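Long-range contact in 336aa long hypothetical dTDP-glucose 4,6-dehydratase (Pyrococcus horikoshii, PDB 2HUN), which binds NAD in a Rossmann fold and is probably a dTDP-glucose 4,6-dehydratase, removing water from the nucleotide sugar: residues 194-208 / 321-333. Residues are numbered along the deposited sequence; the frame is centred on the assembly and turned at random.
Sequences KTIIRASLGLKIPIY and LVDERILHPTPWK
I197, branched enough to fill two sites at once, meets the C-terminal tail 321-333: CD1 lies 4.1 Å from V322 CG1, and CG2, anti to the backbone N, touches L327 CD2. The tail runs without regular structure past the end of helix 191-200, its Schellman turn and strand 205-208, at the surface of this Rossmann-fold protein, away from the NAD site. R198, long and planar-headed, suits a place where backbone carbonyls converge. Bent at chi3 (67°), it brings NH1 2.6 Å from I326 O, above that carbonyl's plane, and both NH1 and NH2 end-on to H328 O. NH2 also reaches K204 O at 2.6 Å, tying strand entry to tail. A leucine here would probably leave the carbonyls of I326, H328 and K204 without these donors and let the tail come away from the helix end. L201, near the solvent, extends flexible CD1 to L327 CD2. Past G202, whose positive phi permits the turn, L203 places CD1 3.3 Å from L327 O; its CB covers the guanidinium face opposite P331 CG, sandwiching that group. The broad indole of W332 offers CH2 to the aliphatic base of K204, at CB, and CE3 to P206 CB. P206, its compact ring locked to the backbone, also sets CG 4.0 Å from P331 CG. Y208, whose ring meets R274 in a cation-pi contact, is long enough to bring OH 3.9 Å from W332 CB.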
ATOM      1  N   LYS A 194      -3.336  21.336 -23.800  1.00 33.74           N
ATOM      2  CA  LYS A 194      -3.501  22.766 -23.579  1.00 34.14           C
ATOM      3  C   LYS A 194      -2.571  23.555 -24.494  1.00 35.29           C
ATOM      4  O   LYS A 194      -2.986  24.537 -25.115  1.00 35.78           O
ATOM      5  CB  LYS A 194      -3.196  23.117 -22.122  1.00 35.90           C
ATOM      6  CG  LYS A 194      -3.357  24.597 -21.792  1.00 38.83           C
ATOM      7  CD  LYS A 194      -2.836  24.937 -20.394  1.00 40.81           C
ATOM      8  CE  LYS A 194      -1.363  24.552 -20.237  1.00 43.06           C
ATOM      9  NZ  LYS A 194      -0.482  25.077 -21.339  1.00 44.25           N
ATOM     10  N   THR A 195      -1.315  23.127 -24.577  1.00 34.38           N
ATOM     11  CA  THR A 195      -0.339  23.807 -25.417  1.00 34.15           C
ATOM     12  C   THR A 195      -0.740  23.802 -26.893  1.00 35.00           C
ATOM     13  O   THR A 195      -0.682  24.838 -27.554  1.00 35.48           O
ATOM     14  CB  THR A 195       1.060  23.170 -25.280  1.00 33.62           C
ATOM     15  OG1 THR A 195       1.487  23.244 -23.913  1.00 32.00           O
ATOM     16  CG2 THR A 195       2.071  23.904 -26.153  1.00 33.58           C
ATOM     17  N   ILE A 196      -1.143  22.643 -27.407  1.00 34.28           N
ATOM     18  CA  ILE A 196      -1.548  22.530 -28.807  1.00 33.48           C
ATOM     19  C   ILE A 196      -2.746  23.432 -29.099  1.00 34.41           C
ATOM     20  O   ILE A 196      -2.730  24.216 -30.050  1.00 34.01           O
ATOM     21  CB  ILE A 196      -1.931  21.079 -29.163  1.00 33.88           C
ATOM     22  CG1 ILE A 196      -0.702  20.172 -29.056  1.00 32.95           C
ATOM     23  CG2 ILE A 196      -2.505  21.024 -30.571  1.00 33.46           C
ATOM     24  CD1 ILE A 196      -1.028  18.701 -29.122  1.00 33.47           C
ATOM     25  N   ILE A 197      -3.783  23.308 -28.277  1.00 34.15           N
ATOM     26  CA  ILE A 197      -4.991  24.106 -28.431  1.00 33.88           C
ATOM     27  C   ILE A 197      -4.700  25.610 -28.421  1.00 34.87           C
ATOM     28  O   ILE A 197      -5.061  26.329 -29.358  1.00 34.68           O
ATOM     29  CB  ILE A 197      -6.001  23.773 -27.311  1.00 34.64           C
ATOM     30  CG1 ILE A 197      -6.551  22.358 -27.526  1.00 33.87           C
ATOM     31  CG2 ILE A 197      -7.124  24.805 -27.286  1.00 33.16           C
ATOM     32  CD1 ILE A 197      -7.434  21.855 -26.403  1.00 32.00           C
ATOM     33  N   ARG A 198      -4.049  26.083 -27.366  1.00 34.77           N
ATOM     34  CA  ARG A 198      -3.726  27.500 -27.256  1.00 36.14           C
ATOM     35  C   ARG A 198      -2.851  28.009 -28.401  1.00 36.62           C
ATOM     36  O   ARG A 198      -3.081  29.099 -28.917  1.00 37.14           O
ATOM     37  CB  ARG A 198      -3.041  27.787 -25.916  1.00 35.92           C
ATOM     38  CG  ARG A 198      -3.977  27.710 -24.713  1.00 37.00           C
ATOM     39  CD  ARG A 198      -3.217  27.917 -23.402  1.00 38.62           C
ATOM     40  NE  ARG A 198      -2.691  29.275 -23.261  1.00 38.90           N
ATOM     41  CZ  ARG A 198      -3.409  30.323 -22.867  1.00 40.34           C
ATOM     42  NH1 ARG A 198      -4.697  30.178 -22.567  1.00 36.93           N
ATOM     43  NH2 ARG A 198      -2.840  31.519 -22.773  1.00 38.91           N
ATOM     44  N   ALA A 199      -1.857  27.222 -28.802  1.00 36.04           N
ATOM     45  CA  ALA A 199      -0.968  27.632 -29.881  1.00 36.41           C
ATOM     46  C   ALA A 199      -1.723  27.749 -31.204  1.00 37.47           C
ATOM     47  O   ALA A 199      -1.462  28.654 -31.997  1.00 36.72           O
ATOM     48  CB  ALA A 199       0.183  26.644 -30.020  1.00 35.12           C
ATOM     49  N   SER A 200      -2.655  26.834 -31.447  1.00 37.69           N
ATOM     50  CA  SER A 200      -3.427  26.873 -32.684  1.00 39.15           C
ATOM     51  C   SER A 200      -4.322  28.112 -32.694  1.00 40.24           C
ATOM     52  O   SER A 200      -4.838  28.505 -33.742  1.00 40.08           O
ATOM     53  CB  SER A 200      -4.292  25.617 -32.823  1.00 37.72           C
ATOM     54  OG  SER A 200      -5.370  25.633 -31.900  1.00 36.58           O
ATOM     55  N   LEU A 201      -4.498  28.717 -31.521  1.00 41.20           N
ATOM     56  CA  LEU A 201      -5.327  29.909 -31.371  1.00 42.86           C
ATOM     57  C   LEU A 201      -4.490  31.162 -31.140  1.00 44.20           C
ATOM     58  O   LEU A 201      -5.009  32.194 -30.702  1.00 45.50           O
ATOM     59  CB  LEU A 201      -6.298  29.733 -30.202  1.00 42.26           C
ATOM     60  CG  LEU A 201      -7.446  28.745 -30.411  1.00 43.04           C
ATOM     61  CD1 LEU A 201      -8.190  28.543 -29.099  1.00 42.25           C
ATOM     62  CD2 LEU A 201      -8.381  29.274 -31.492  1.00 43.78           C
ATOM     63  N   GLY A 202      -3.196  31.066 -31.423  1.00 42.98           N
ATOM     64  CA  GLY A 202      -2.314  32.203 -31.239  1.00 42.88           C
ATOM     65  C   GLY A 202      -2.256  32.742 -29.820  1.00 42.91           C
ATOM     66  O   GLY A 202      -1.908  33.906 -29.618  1.00 43.05           O
ATOM     67  N   LEU A 203      -2.590  31.910 -28.835  1.00 42.48           N
ATOM     68  CA  LEU A 203      -2.559  32.336 -27.439  1.00 42.14           C
ATOM     69  C   LEU A 203      -1.185  32.087 -26.826  1.00 42.47           C
ATOM     70  O   LEU A 203      -0.478  31.153 -27.212  1.00 42.48           O
ATOM     71  CB  LEU A 203      -3.632  31.601 -26.623  1.00 40.21           C
ATOM     72  CG  LEU A 203      -5.086  31.786 -27.068  1.00 40.22           C
ATOM     73  CD1 LEU A 203      -6.015  30.972 -26.179  1.00 39.23           C
ATOM     74  CD2 LEU A 203      -5.455  33.261 -27.003  1.00 41.15           C
ATOM     75  N   LYS A 204      -0.811  32.933 -25.871  1.00 43.35           N
ATOM     76  CA  LYS A 204       0.473  32.821 -25.194  1.00 44.83           C
ATOM     77  C   LYS A 204       0.533  31.562 -24.335  1.00 45.89           C
ATOM     78  O   LYS A 204      -0.393  31.263 -23.583  1.00 45.16           O
ATOM     79  CB  LYS A 204       0.716  34.044 -24.306  1.00 46.11           C
ATOM     80  CG  LYS A 204       0.843  35.367 -25.053  1.00 46.51           C
ATOM     81  CD  LYS A 204       2.076  35.394 -25.941  1.00 46.99           C
ATOM     82  CE  LYS A 204       2.224  36.738 -26.646  1.00 48.64           C
ATOM     83  NZ  LYS A 204       3.418  36.773 -27.540  1.00 49.06           N
ATOM     84  N   ILE A 205       1.629  30.826 -24.456  1.00 46.42           N
ATOM     85  CA  ILE A 205       1.827  29.611 -23.684  1.00 47.48           C
ATOM     86  C   ILE A 205       2.687  29.984 -22.476  1.00 48.22           C
ATOM     87  O   ILE A 205       3.867  30.285 -22.617  1.00 47.69           O
ATOM     88  CB  ILE A 205       2.556  28.544 -24.529  1.00 47.98           C
ATOM     89  CG1 ILE A 205       1.663  28.121 -25.700  1.00 47.37           C
ATOM     90  CG2 ILE A 205       2.942  27.353 -23.662  1.00 46.54           C
ATOM     91  CD1 ILE A 205       2.404  27.397 -26.810  1.00 48.64           C
ATOM     92  N   PRO A 206       2.109  29.979 -21.270  1.00 49.28           N
ATOM     93  CA  PRO A 206       2.933  30.344 -20.114  1.00 50.58           C
ATOM     94  C   PRO A 206       3.883  29.244 -19.706  1.00 52.32           C
ATOM     95  O   PRO A 206       3.611  28.066 -19.902  1.00 52.69           O
ATOM     96  CB  PRO A 206       1.923  30.629 -19.011  1.00 49.80           C
ATOM     97  CG  PRO A 206       0.584  30.158 -19.543  1.00 50.75           C
ATOM     98  CD  PRO A 206       0.799  29.463 -20.845  1.00 49.55           C
ATOM     99  N   ILE A 207       5.002  29.640 -19.124  1.00 53.84           N
ATOM    100  CA  ILE A 207       6.017  28.727 -18.620  1.00 55.33           C
ATOM    101  C   ILE A 207       6.618  29.268 -17.329  1.00 56.46           C
ATOM    102  O   ILE A 207       7.379  30.225 -17.309  1.00 55.88           O
ATOM    103  CB  ILE A 207       7.117  28.580 -19.666  1.00 56.02           C
ATOM    104  CG1 ILE A 207       8.484  28.482 -18.979  1.00 56.01           C
ATOM    105  CG2 ILE A 207       7.132  29.826 -20.571  1.00 56.45           C
ATOM    106  CD1 ILE A 207       9.476  27.658 -19.792  1.00 56.82           C
ATOM    107  N   TYR A 208       6.192  28.661 -16.212  1.00 58.03           N
ATOM    108  CA  TYR A 208       6.585  29.230 -14.930  1.00 60.59           C
ATOM    109  C   TYR A 208       8.032  28.882 -14.583  1.00 62.00           C
ATOM    110  O   TYR A 208       8.364  27.750 -14.252  1.00 61.90           O
ATOM    111  CB  TYR A 208       5.645  28.681 -13.856  1.00 61.11           C
ATOM    112  CG  TYR A 208       4.231  28.921 -14.251  1.00 61.89           C
ATOM    113  CD1 TYR A 208       3.652  28.152 -15.256  1.00 61.86           C
ATOM    114  CD2 TYR A 208       3.472  29.896 -13.604  1.00 62.22           C
ATOM    115  CE1 TYR A 208       2.324  28.346 -15.605  1.00 62.05           C
ATOM    116  CE2 TYR A 208       2.146  30.098 -13.960  1.00 62.46           C
ATOM    117  CZ  TYR A 208       1.574  29.330 -14.957  1.00 62.22           C
ATOM    118  OH  TYR A 208       0.248  29.508 -15.300  1.00 62.78           O
ATOM    119  N   LEU A 321     -15.071  20.657 -23.920  1.00 37.84           N
ATOM    120  CA  LEU A 321     -14.364  20.519 -22.651  1.00 40.87           C
ATOM    121  C   LEU A 321     -13.567  21.731 -22.177  1.00 42.68           C
ATOM    122  O   LEU A 321     -13.307  21.864 -20.980  1.00 42.37           O
ATOM    123  CB  LEU A 321     -13.443  19.294 -22.705  1.00 38.23           C
ATOM    124  CG  LEU A 321     -14.128  17.965 -23.050  1.00 37.44           C
ATOM    125  CD1 LEU A 321     -13.083  16.850 -23.104  1.00 35.59           C
ATOM    126  CD2 LEU A 321     -15.209  17.655 -22.017  1.00 35.43           C
ATOM    127  N   VAL A 322     -13.172  22.608 -23.094  1.00 45.03           N
ATOM    128  CA  VAL A 322     -12.404  23.786 -22.698  1.00 48.17           C
ATOM    129  C   VAL A 322     -13.305  24.829 -22.040  1.00 51.52           C
ATOM    130  O   VAL A 322     -14.476  24.969 -22.400  1.00 51.80           O
ATOM    131  CB  VAL A 322     -11.664  24.409 -23.901  1.00 48.17           C
ATOM    132  CG1 VAL A 322     -10.592  23.447 -24.396  1.00 46.71           C
ATOM    133  CG2 VAL A 322     -12.647  24.731 -25.018  1.00 47.86           C
ATOM    134  N   ASP A 323     -12.753  25.558 -21.072  1.00 54.73           N
ATOM    135  CA  ASP A 323     -13.546  26.549 -20.316  1.00 57.79           C
ATOM    136  C   ASP A 323     -13.177  28.011 -20.642  1.00 60.18           C
ATOM    137  O   ASP A 323     -13.674  28.611 -21.588  1.00 61.62           O
ATOM    138  CB  ASP A 323     -13.457  26.276 -18.801  1.00 57.31           C
ATOM    139  CG  ASP A 323     -12.028  25.962 -18.378  1.00 58.35           C
ATOM    140  OD1 ASP A 323     -11.121  26.361 -19.096  1.00 58.10           O
ATOM    141  OD2 ASP A 323     -11.832  25.405 -17.293  1.00 57.87           O
ATOM    142  N   GLU A 324     -12.305  28.595 -19.802  1.00 61.79           N
ATOM    143  CA  GLU A 324     -11.959  30.003 -19.995  1.00 63.07           C
ATOM    144  C   GLU A 324     -10.573  30.284 -19.430  1.00 63.20           C
ATOM    145  O   GLU A 324      -9.821  31.127 -19.897  1.00 63.59           O
ATOM    146  CB  GLU A 324     -12.992  30.855 -19.251  1.00 64.39           C
ATOM    147  CG  GLU A 324     -12.793  32.349 -19.499  1.00 66.71           C
ATOM    148  CD  GLU A 324     -13.840  32.832 -20.476  1.00 68.02           C
ATOM    149  OE1 GLU A 324     -14.982  33.001 -20.075  1.00 68.77           O
ATOM    150  OE2 GLU A 324     -13.502  33.028 -21.643  1.00 67.99           O
ATOM    151  N   ARG A 325     -10.281  29.567 -18.337  1.00 63.51           N
ATOM    152  CA  ARG A 325      -8.921  29.509 -17.828  1.00 64.08           C
ATOM    153  C   ARG A 325      -7.959  29.068 -18.940  1.00 63.80           C
ATOM    154  O   ARG A 325      -6.805  29.471 -19.015  1.00 64.60           O
ATOM    155  CB  ARG A 325      -8.946  28.434 -16.738  1.00 65.43           C
ATOM    156  CG  ARG A 325      -7.779  28.503 -15.751  1.00 67.22           C
ATOM    157  CD  ARG A 325      -8.174  27.912 -14.394  1.00 68.34           C
ATOM    158  NE  ARG A 325      -9.633  27.986 -14.220  1.00 70.13           N
ATOM    159  CZ  ARG A 325     -10.183  27.433 -13.119  1.00 70.82           C
ATOM    160  NH1 ARG A 325      -9.427  26.839 -12.213  1.00 71.20           N
ATOM    161  NH2 ARG A 325     -11.507  27.509 -12.943  1.00 70.56           N
ATOM    162  N   ILE A 326      -8.491  28.159 -19.786  1.00 63.29           N
ATOM    163  CA  ILE A 326      -7.681  27.501 -20.807  1.00 62.97           C
ATOM    164  C   ILE A 326      -7.511  28.373 -22.055  1.00 62.78           C
ATOM    165  O   ILE A 326      -6.482  28.352 -22.718  1.00 62.79           O
ATOM    166  CB  ILE A 326      -8.358  26.168 -21.145  1.00 62.83           C
ATOM    167  CG1 ILE A 326      -8.231  25.206 -19.966  1.00 63.27           C
ATOM    168  CG2 ILE A 326      -7.684  25.519 -22.366  1.00 63.48           C
ATOM    169  CD1 ILE A 326      -9.147  23.982 -20.105  1.00 62.77           C
ATOM    170  N   LEU A 327      -8.578  29.119 -22.401  1.00 62.54           N
ATOM    171  CA  LEU A 327      -8.490  29.992 -23.575  1.00 62.42           C
ATOM    172  C   LEU A 327      -8.159  31.444 -23.214  1.00 62.68           C
ATOM    173  O   LEU A 327      -8.090  32.331 -24.055  1.00 63.58           O
ATOM    174  CB  LEU A 327      -9.830  29.940 -24.311  1.00 62.37           C
ATOM    175  CG  LEU A 327     -10.149  28.560 -24.890  1.00 62.55           C
ATOM    176  CD1 LEU A 327     -11.071  28.638 -26.110  1.00 62.00           C
ATOM    177  CD2 LEU A 327      -8.903  27.799 -25.341  1.00 62.55           C
ATOM    178  N   HIS A 328      -7.982  31.676 -21.917  1.00 62.37           N
ATOM    179  CA  HIS A 328      -7.708  33.017 -21.407  1.00 62.32           C
ATOM    180  C   HIS A 328      -6.387  33.559 -21.975  1.00 62.19           C
ATOM    181  O   HIS A 328      -5.395  32.842 -22.054  1.00 61.44           O
ATOM    182  CB  HIS A 328      -7.629  32.976 -19.876  1.00 62.71           C
ATOM    183  CG  HIS A 328      -7.855  34.303 -19.219  1.00 63.97           C
ATOM    184  ND1 HIS A 328      -6.965  35.348 -19.327  1.00 63.80           N
ATOM    185  CD2 HIS A 328      -8.868  34.749 -18.438  1.00 63.70           C
ATOM    186  CE1 HIS A 328      -7.417  36.383 -18.641  1.00 63.78           C
ATOM    187  NE2 HIS A 328      -8.570  36.046 -18.091  1.00 63.62           N
ATOM    188  N   PRO A 329      -6.358  34.841 -22.366  1.00 61.96           N
ATOM    189  CA  PRO A 329      -5.156  35.472 -22.935  1.00 61.49           C
ATOM    190  C   PRO A 329      -3.973  35.502 -21.956  1.00 61.36           C
ATOM    191  O   PRO A 329      -2.821  35.289 -22.343  1.00 60.84           O
ATOM    192  CB  PRO A 329      -5.617  36.892 -23.265  1.00 62.05           C
ATOM    193  CG  PRO A 329      -7.112  36.823 -23.274  1.00 62.30           C
ATOM    194  CD  PRO A 329      -7.464  35.806 -22.250  1.00 61.74           C
ATOM    195  N   THR A 330      -4.283  35.791 -20.690  1.00 61.83           N
ATOM    196  CA  THR A 330      -3.289  35.902 -19.611  1.00 62.04           C
ATOM    197  C   THR A 330      -3.683  35.080 -18.379  1.00 62.94           C
ATOM    198  O   THR A 330      -3.930  35.636 -17.308  1.00 63.03           O
ATOM    199  CB  THR A 330      -3.152  37.369 -19.140  1.00 61.74           C
ATOM    200  OG1 THR A 330      -4.373  37.787 -18.514  1.00 61.08           O
ATOM    201  CG2 THR A 330      -2.865  38.287 -20.313  1.00 61.43           C
ATOM    202  N   PRO A 331      -3.731  33.746 -18.507  1.00 63.79           N
ATOM    203  CA  PRO A 331      -4.104  32.880 -17.381  1.00 64.53           C
ATOM    204  C   PRO A 331      -3.181  32.898 -16.162  1.00 65.50           C
ATOM    205  O   PRO A 331      -3.617  32.615 -15.046  1.00 65.38           O
ATOM    206  CB  PRO A 331      -4.122  31.491 -18.013  1.00 63.98           C
ATOM    207  CG  PRO A 331      -3.068  31.597 -19.072  1.00 64.06           C
ATOM    208  CD  PRO A 331      -3.357  32.944 -19.685  1.00 63.50           C
ATOM    209  N   TRP A 332      -1.912  33.232 -16.369  1.00 66.76           N
ATOM    210  CA  TRP A 332      -0.945  33.266 -15.273  1.00 68.10           C
ATOM    211  C   TRP A 332      -1.189  34.453 -14.341  1.00 68.95           C
ATOM    212  O   TRP A 332      -0.441  34.663 -13.386  1.00 68.83           O
ATOM    213  CB  TRP A 332       0.483  33.320 -15.823  1.00 68.23           C
ATOM    214  CG  TRP A 332       0.767  34.521 -16.663  1.00 68.29           C
ATOM    215  CD1 TRP A 332       1.308  35.704 -16.249  1.00 68.49           C
ATOM    216  CD2 TRP A 332       0.506  34.667 -18.065  1.00 68.59           C
ATOM    217  NE1 TRP A 332       1.405  36.577 -17.307  1.00 69.10           N
ATOM    218  CE2 TRP A 332       0.921  35.966 -18.434  1.00 68.89           C
ATOM    219  CE3 TRP A 332      -0.034  33.826 -19.046  1.00 68.36           C
ATOM    220  CZ2 TRP A 332       0.809  36.446 -19.744  1.00 68.53           C
ATOM    221  CZ3 TRP A 332      -0.145  34.302 -20.351  1.00 68.40           C
ATOM    222  CH2 TRP A 332       0.276  35.602 -20.685  1.00 68.26           C
ATOM    223  N   LYS A 333      -2.239  35.223 -14.617  1.00 70.55           N
ATOM    224  CA  LYS A 333      -2.576  36.378 -13.790  1.00 72.01           C
ATOM    225  C   LYS A 333      -3.842  36.133 -12.971  1.00 72.64           C
ATOM    226  O   LYS A 333      -4.090  36.821 -11.982  1.00 73.08           O
ATOM    227  CB  LYS A 333      -2.766  37.624 -14.661  1.00 72.59           C
ATOM    228  CG  LYS A 333      -1.508  38.080 -15.381  1.00 73.77           C
ATOM    229  CD  LYS A 333      -1.760  39.363 -16.151  1.00 74.84           C
ATOM    230  CE  LYS A 333      -0.598  39.697 -17.067  1.00 75.71           C
ATOM    231  NZ  LYS A 333      -1.078  40.366 -18.309  1.00 76.55           N
TER